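Local coordinates for lactococcal prophage ps3 protein 05 (Staphylococcus epidermidis ATCC 12228, PDB 3G8W) that is a probable acetyltransferase of the GNAT family, expected to transfer an acetyl group from acetyl-CoA to a substrate not yet identified, at residues 50-62 / 67-79. Sequence-based numbering, arbitrary orientation.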
loop_
_atom_site.group_PDB
_atom_site.type_symbol
_atom_site.label_atom_id
_atom_site.label_comp_id
_atom_site.label_asym_id
_atom_site.label_seq_id
_atom_site.Cartn_x
_atom_site.Cartn_y
_atom_site.Cartn_z
ATOM N N ASN B 50 -4.730 11.555 -16.224
ATOM C CA ASN B 50 -6.009 11.602 -15.500
ATOM C C ASN B 50 -6.829 10.284 -15.526
ATOM O O ASN B 50 -7.865 10.168 -14.853
ATOM C CB ASN B 50 -6.845 12.776 -16.011
ATOM C CG ASN B 50 -6.502 13.147 -17.441
ATOM O OD1 ASN B 50 -5.966 14.222 -17.692
ATOM N ND2 ASN B 50 -6.778 12.247 -18.382
ATOM N N HIS B 51 -6.368 9.290 -16.289
ATOM C CA HIS B 51 -6.983 7.967 -16.225
ATOM C C HIS B 51 -6.603 7.306 -14.915
ATOM O O HIS B 51 -7.345 6.452 -14.429
ATOM C CB HIS B 51 -6.631 7.091 -17.438
ATOM C CG HIS B 51 -5.224 6.568 -17.443
ATOM N ND1 HIS B 51 -4.917 5.265 -17.786
ATOM C CD2 HIS B 51 -4.043 7.170 -17.163
ATOM C CE1 HIS B 51 -3.608 5.086 -17.713
ATOM N NE2 HIS B 51 -3.054 6.228 -17.339
ATOM N N THR B 52 -5.453 7.714 -14.356
ATOM C CA THR B 52 -5.040 7.368 -12.993
ATOM C C THR B 52 -5.702 8.341 -12.027
ATOM O O THR B 52 -5.054 9.073 -11.284
ATOM C CB THR B 52 -3.508 7.379 -12.811
ATOM O OG1 THR B 52 -2.982 8.708 -13.001
ATOM C CG2 THR B 52 -2.863 6.428 -13.774
ATOM N N ASP B 53 -7.022 8.334 -12.102
ATOM C CA ASP B 53 -7.964 9.100 -11.295
ATOM C C ASP B 53 -7.602 9.355 -9.799
ATOM O O ASP B 53 -7.937 10.406 -9.235
ATOM C CB ASP B 53 -9.315 8.373 -11.464
ATOM C CG ASP B 53 -10.419 8.948 -10.625
ATOM O OD1 ASP B 53 -10.540 10.185 -10.534
ATOM O OD2 ASP B 53 -11.187 8.135 -10.067
ATOM N N TYR B 54 -6.906 8.410 -9.171
ATOM C CA TYR B 54 -6.602 8.467 -7.719
ATOM C C TYR B 54 -5.106 8.651 -7.408
ATOM O O TYR B 54 -4.704 8.679 -6.245
ATOM C CB TYR B 54 -7.028 7.154 -7.107
ATOM C CG TYR B 54 -6.425 6.063 -7.923
ATOM C CD1 TYR B 54 -5.192 5.493 -7.563
ATOM C CD2 TYR B 54 -7.030 5.662 -9.116
ATOM C CE1 TYR B 54 -4.606 4.504 -8.362
ATOM C CE2 TYR B 54 -6.461 4.690 -9.905
ATOM C CZ TYR B 54 -5.256 4.109 -9.532
ATOM O OH TYR B 54 -4.706 3.126 -10.326
ATOM N N TRP B 55 -4.287 8.746 -8.451
ATOM C CA TRP B 55 -2.837 8.863 -8.302
ATOM C C TRP B 55 -2.383 10.254 -8.775
ATOM O O TRP B 55 -2.114 10.451 -9.968
ATOM C CB TRP B 55 -2.152 7.760 -9.122
ATOM C CG TRP B 55 -0.868 7.237 -8.537
ATOM C CD1 TRP B 55 -0.095 7.827 -7.580
ATOM C CD2 TRP B 55 -0.194 6.026 -8.904
ATOM N NE1 TRP B 55 1.007 7.050 -7.317
ATOM C CE2 TRP B 55 0.968 5.939 -8.119
ATOM C CE3 TRP B 55 -0.468 5.000 -9.818
ATOM C CZ2 TRP B 55 1.860 4.868 -8.224
ATOM C CZ3 TRP B 55 0.419 3.940 -9.921
ATOM C CH2 TRP B 55 1.570 3.885 -9.134
ATOM N N ASN B 56 -2.308 11.211 -7.849
ATOM C CA ASN B 56 -2.192 12.619 -8.233
ATOM C C ASN B 56 -0.984 13.378 -7.732
ATOM O O ASN B 56 -0.766 13.500 -6.529
ATOM C CB ASN B 56 -3.447 13.375 -7.816
ATOM C CG ASN B 56 -4.685 12.917 -8.563
ATOM O OD1 ASN B 56 -4.672 11.914 -9.283
ATOM N ND2 ASN B 56 -5.770 13.662 -8.394
ATOM N N ILE B 57 -0.198 13.898 -8.654
ATOM C CA ILE B 57 0.899 14.764 -8.310
ATOM C C ILE B 57 0.414 16.216 -8.336
ATOM O O ILE B 57 -0.117 16.687 -9.349
ATOM C CB ILE B 57 2.037 14.626 -9.320
ATOM C CG1 ILE B 57 2.564 13.199 -9.344
ATOM C CG2 ILE B 57 3.169 15.604 -8.993
ATOM C CD1 ILE B 57 3.730 13.019 -10.280
ATOM N N PHE B 58 0.614 16.937 -7.234
ATOM C CA PHE B 58 0.362 18.377 -7.247
ATOM C C PHE B 58 1.644 19.176 -7.326
ATOM O O PHE B 58 2.669 18.753 -6.781
ATOM C CB PHE B 58 -0.385 18.804 -6.011
ATOM C CG PHE B 58 -1.767 18.268 -5.923
ATOM C CD1 PHE B 58 -2.851 19.091 -6.188
ATOM C CD2 PHE B 58 -1.992 16.954 -5.522
ATOM C CE1 PHE B 58 -4.137 18.599 -6.068
ATOM C CE2 PHE B 58 -3.285 16.449 -5.406
ATOM C CZ PHE B 58 -4.357 17.260 -5.671
ATOM N N GLY B 59 1.576 20.337 -7.981
ATOM C CA GLY B 59 2.718 21.252 -8.074
ATOM C C GLY B 59 2.420 22.672 -7.629
ATOM O O GLY B 59 1.319 23.170 -7.839
ATOM N N ALA B 60 3.398 23.313 -6.987
ATOM C CA ALA B 60 3.334 24.754 -6.715
ATOM C C ALA B 60 4.160 25.521 -7.758
ATOM O O ALA B 60 5.291 25.134 -8.082
ATOM C CB ALA B 60 3.814 25.060 -5.325
ATOM N N PHE B 61 3.590 26.602 -8.284
ATOM C CA PHE B 61 4.224 27.339 -9.371
ATOM C C PHE B 61 4.514 28.779 -9.027
ATOM O O PHE B 61 3.622 29.524 -8.607
ATOM C CB PHE B 61 3.371 27.285 -10.635
ATOM C CG PHE B 61 3.451 25.978 -11.355
ATOM C CD1 PHE B 61 4.476 25.736 -12.267
ATOM C CD2 PHE B 61 2.518 24.971 -11.103
ATOM C CE1 PHE B 61 4.563 24.516 -12.931
ATOM C CE2 PHE B 61 2.591 23.748 -11.766
ATOM C CZ PHE B 61 3.618 23.518 -12.682
ATOM N N GLU B 62 5.782 29.148 -9.197
ATOM C CA GLU B 62 6.220 30.537 -9.224
ATOM C C GLU B 62 6.424 30.884 -10.705
ATOM O O GLU B 62 7.311 30.324 -11.353
ATOM C CB GLU B 62 7.524 30.683 -8.439
ATOM C CG GLU B 62 7.844 32.083 -7.943
ATOM C CD GLU B 62 9.329 32.257 -7.589
ATOM O OE1 GLU B 62 10.076 31.240 -7.620
ATOM O OE2 GLU B 62 9.754 33.410 -7.293
ATOM N N VAL B 67 7.932 24.740 -8.348
ATOM C CA VAL B 67 8.719 25.131 -7.171
ATOM C C VAL B 67 8.619 24.090 -6.072
ATOM O O VAL B 67 9.574 23.837 -5.340
ATOM C CB VAL B 67 8.287 26.517 -6.658
ATOM C CG1 VAL B 67 8.904 26.811 -5.333
ATOM C CG2 VAL B 67 8.705 27.579 -7.644
ATOM N N ALA B 68 7.453 23.480 -5.962
ATOM C CA ALA B 68 7.291 22.358 -5.073
ATOM C C ALA B 68 6.433 21.292 -5.749
ATOM O O ALA B 68 5.847 21.541 -6.806
ATOM C CB ALA B 68 6.686 22.821 -3.750
ATOM N N THR B 69 6.382 20.108 -5.134
ATOM C CA THR B 69 5.652 18.955 -5.687
ATOM C C THR B 69 5.302 17.957 -4.602
ATOM O O THR B 69 6.034 17.816 -3.616
ATOM C CB THR B 69 6.472 18.233 -6.778
ATOM O OG1 THR B 69 5.710 18.181 -7.989
ATOM C CG2 THR B 69 6.885 16.818 -6.346
ATOM N N CYS B 70 4.189 17.255 -4.776
ATOM C CA CYS B 70 3.845 16.184 -3.861
ATOM C C CYS B 70 2.800 15.262 -4.457
ATOM O O CYS B 70 1.873 15.736 -5.100
ATOM C CB CYS B 70 3.326 16.776 -2.570
ATOM S SG CYS B 70 3.231 15.561 -1.296
ATOM N N THR B 71 2.940 13.955 -4.252
ATOM C CA THR B 71 1.947 12.999 -4.763
ATOM C C THR B 71 0.873 12.621 -3.755
ATOM O O THR B 71 1.162 12.335 -2.606
ATOM C CB THR B 71 2.590 11.698 -5.272
ATOM O OG1 THR B 71 3.296 11.965 -6.478
ATOM C CG2 THR B 71 1.537 10.664 -5.582
ATOM N N LEU B 72 -0.371 12.601 -4.211
ATOM C CA LEU B 72 -1.444 11.992 -3.443
ATOM C C LEU B 72 -1.864 10.691 -4.103
ATOM O O LEU B 72 -2.325 10.675 -5.266
ATOM C CB LEU B 72 -2.636 12.941 -3.300
ATOM C CG LEU B 72 -3.591 12.550 -2.173
ATOM C CD1 LEU B 72 -2.840 12.327 -0.863
ATOM C CD2 LEU B 72 -4.682 13.597 -1.999
ATOM N N LYS B 73 -1.684 9.602 -3.369
ATOM C CA LYS B 73 -2.072 8.282 -3.857
ATOM C C LYS B 73 -3.191 7.774 -2.974
ATOM O O LYS B 73 -2.979 7.405 -1.828
ATOM C CB LYS B 73 -0.871 7.319 -3.866
ATOM C CG LYS B 73 -1.027 6.099 -4.766
ATOM C CD LYS B 73 -1.826 4.939 -4.121
ATOM C CE LYS B 73 -2.348 3.955 -5.226
ATOM N NZ LYS B 73 -3.350 2.909 -4.770
ATOM N N GLN B 74 -4.400 7.819 -3.495
ATOM C CA GLN B 74 -5.554 7.309 -2.784
ATOM C C GLN B 74 -5.626 5.795 -3.023
ATOM O O GLN B 74 -5.214 5.310 -4.067
ATOM C CB GLN B 74 -6.802 8.025 -3.266
ATOM C CG GLN B 74 -8.005 7.777 -2.426
ATOM C CD GLN B 74 -9.257 8.350 -3.034
ATOM O OE1 GLN B 74 -9.220 8.998 -4.082
ATOM N NE2 GLN B 74 -10.380 8.118 -2.382
HETATM N N MSE B 75 -6.113 5.038 -2.052
HETATM C CA MSE B 75 -5.999 3.591 -2.143
HETATM C C MSE B 75 -7.206 3.129 -2.854
HETATM O O MSE B 75 -8.237 2.955 -2.216
HETATM C CB MSE B 75 -6.030 2.937 -0.765
HETATM C CG MSE B 75 -5.449 3.746 0.329
HETATM SE SE MSE B 75 -3.827 2.885 0.816
HETATM C CE MSE B 75 -4.417 1.665 2.231
ATOM N N ASN B 76 -7.142 2.939 -4.167
ATOM C CA ASN B 76 -8.326 2.360 -4.765
ATOM C C ASN B 76 -8.270 0.819 -4.722
ATOM O O ASN B 76 -7.723 0.146 -5.594
ATOM C CB ASN B 76 -8.803 3.078 -6.036
ATOM C CG ASN B 76 -8.453 2.358 -7.299
ATOM O OD1 ASN B 76 -7.294 2.309 -7.702
ATOM N ND2 ASN B 76 -9.459 1.808 -7.951
ATOM N N TYR B 77 -8.761 0.334 -3.576
ATOM C CA TYR B 77 -8.819 -1.067 -3.154
ATOM C C TYR B 77 -10.083 -1.202 -2.311
ATOM O O TYR B 77 -10.486 -0.247 -1.656
ATOM C CB TYR B 77 -7.624 -1.424 -2.286
ATOM C CG TYR B 77 -6.271 -1.262 -2.934
ATOM C CD1 TYR B 77 -5.834 -2.157 -3.908
ATOM C CD2 TYR B 77 -5.406 -0.234 -2.537
ATOM C CE1 TYR B 77 -4.593 -2.041 -4.496
ATOM C CE2 TYR B 77 -4.125 -0.095 -3.111
ATOM C CZ TYR B 77 -3.736 -1.013 -4.105
ATOM O OH TYR B 77 -2.498 -0.902 -4.711
ATOM N N VAL B 78 -10.728 -2.363 -2.356
ATOM C CA VAL B 78 -11.976 -2.586 -1.626
ATOM C C VAL B 78 -11.874 -2.193 -0.138
ATOM O O VAL B 78 -10.989 -2.665 0.582
ATOM C CB VAL B 78 -12.400 -4.033 -1.748
ATOM C CG1 VAL B 78 -13.638 -4.296 -0.903
ATOM C CG2 VAL B 78 -12.683 -4.348 -3.198
ATOM N N GLY B 79 -12.769 -1.299 0.288
ATOM C CA GLY B 79 -12.841 -0.802 1.662
ATOM C C GLY B 79 -11.744 0.139 2.125
ATOM O O GLY B 79 -11.580 0.360 3.323
#
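F58 and C70 pair through both backbone amides, F58 N to C70 O at 2.8 Å and C70 N to F58 O at 2.9 Å. N56 and L72 form the next reciprocal pair. Beyond it, Q74 N donates to Y54 O at 2.9 Å, almost straight at 171°. At the other end A60 O accepts V67 N at 2.7 Å and, weakly, A68 N. V67 and A68 thus both face A60, a classic beta bulge. A60 N bonds to A68 O from well above that carbonyl plane. Strands 55-62 and 65-74 form an antiparallel hairpin within the mixed sheet of the GNAT fold. The backbone of G59 bonds to R8 and that of T71 to E87, carrying the sheet on to strands 6-9 and 83-91. T69 OG1 adds only a weak bond to F58 O. F58, C70 and L72 share one face, where helix 96-112 packs on F58 and C70. On the other, K73 CG lies over the W55 five-membered ring, 3.6 Å from its centroid. K73 bends at chi2 (-82°), and its NZ donates to Q74 O at 3.1 Å. Y77 OH bonds to K73 NZ of the second subunit. N76 OD1 sits over the Y54 ring centre, 3.2 Å above its plane. Q74 NE2 bonds to C81 O.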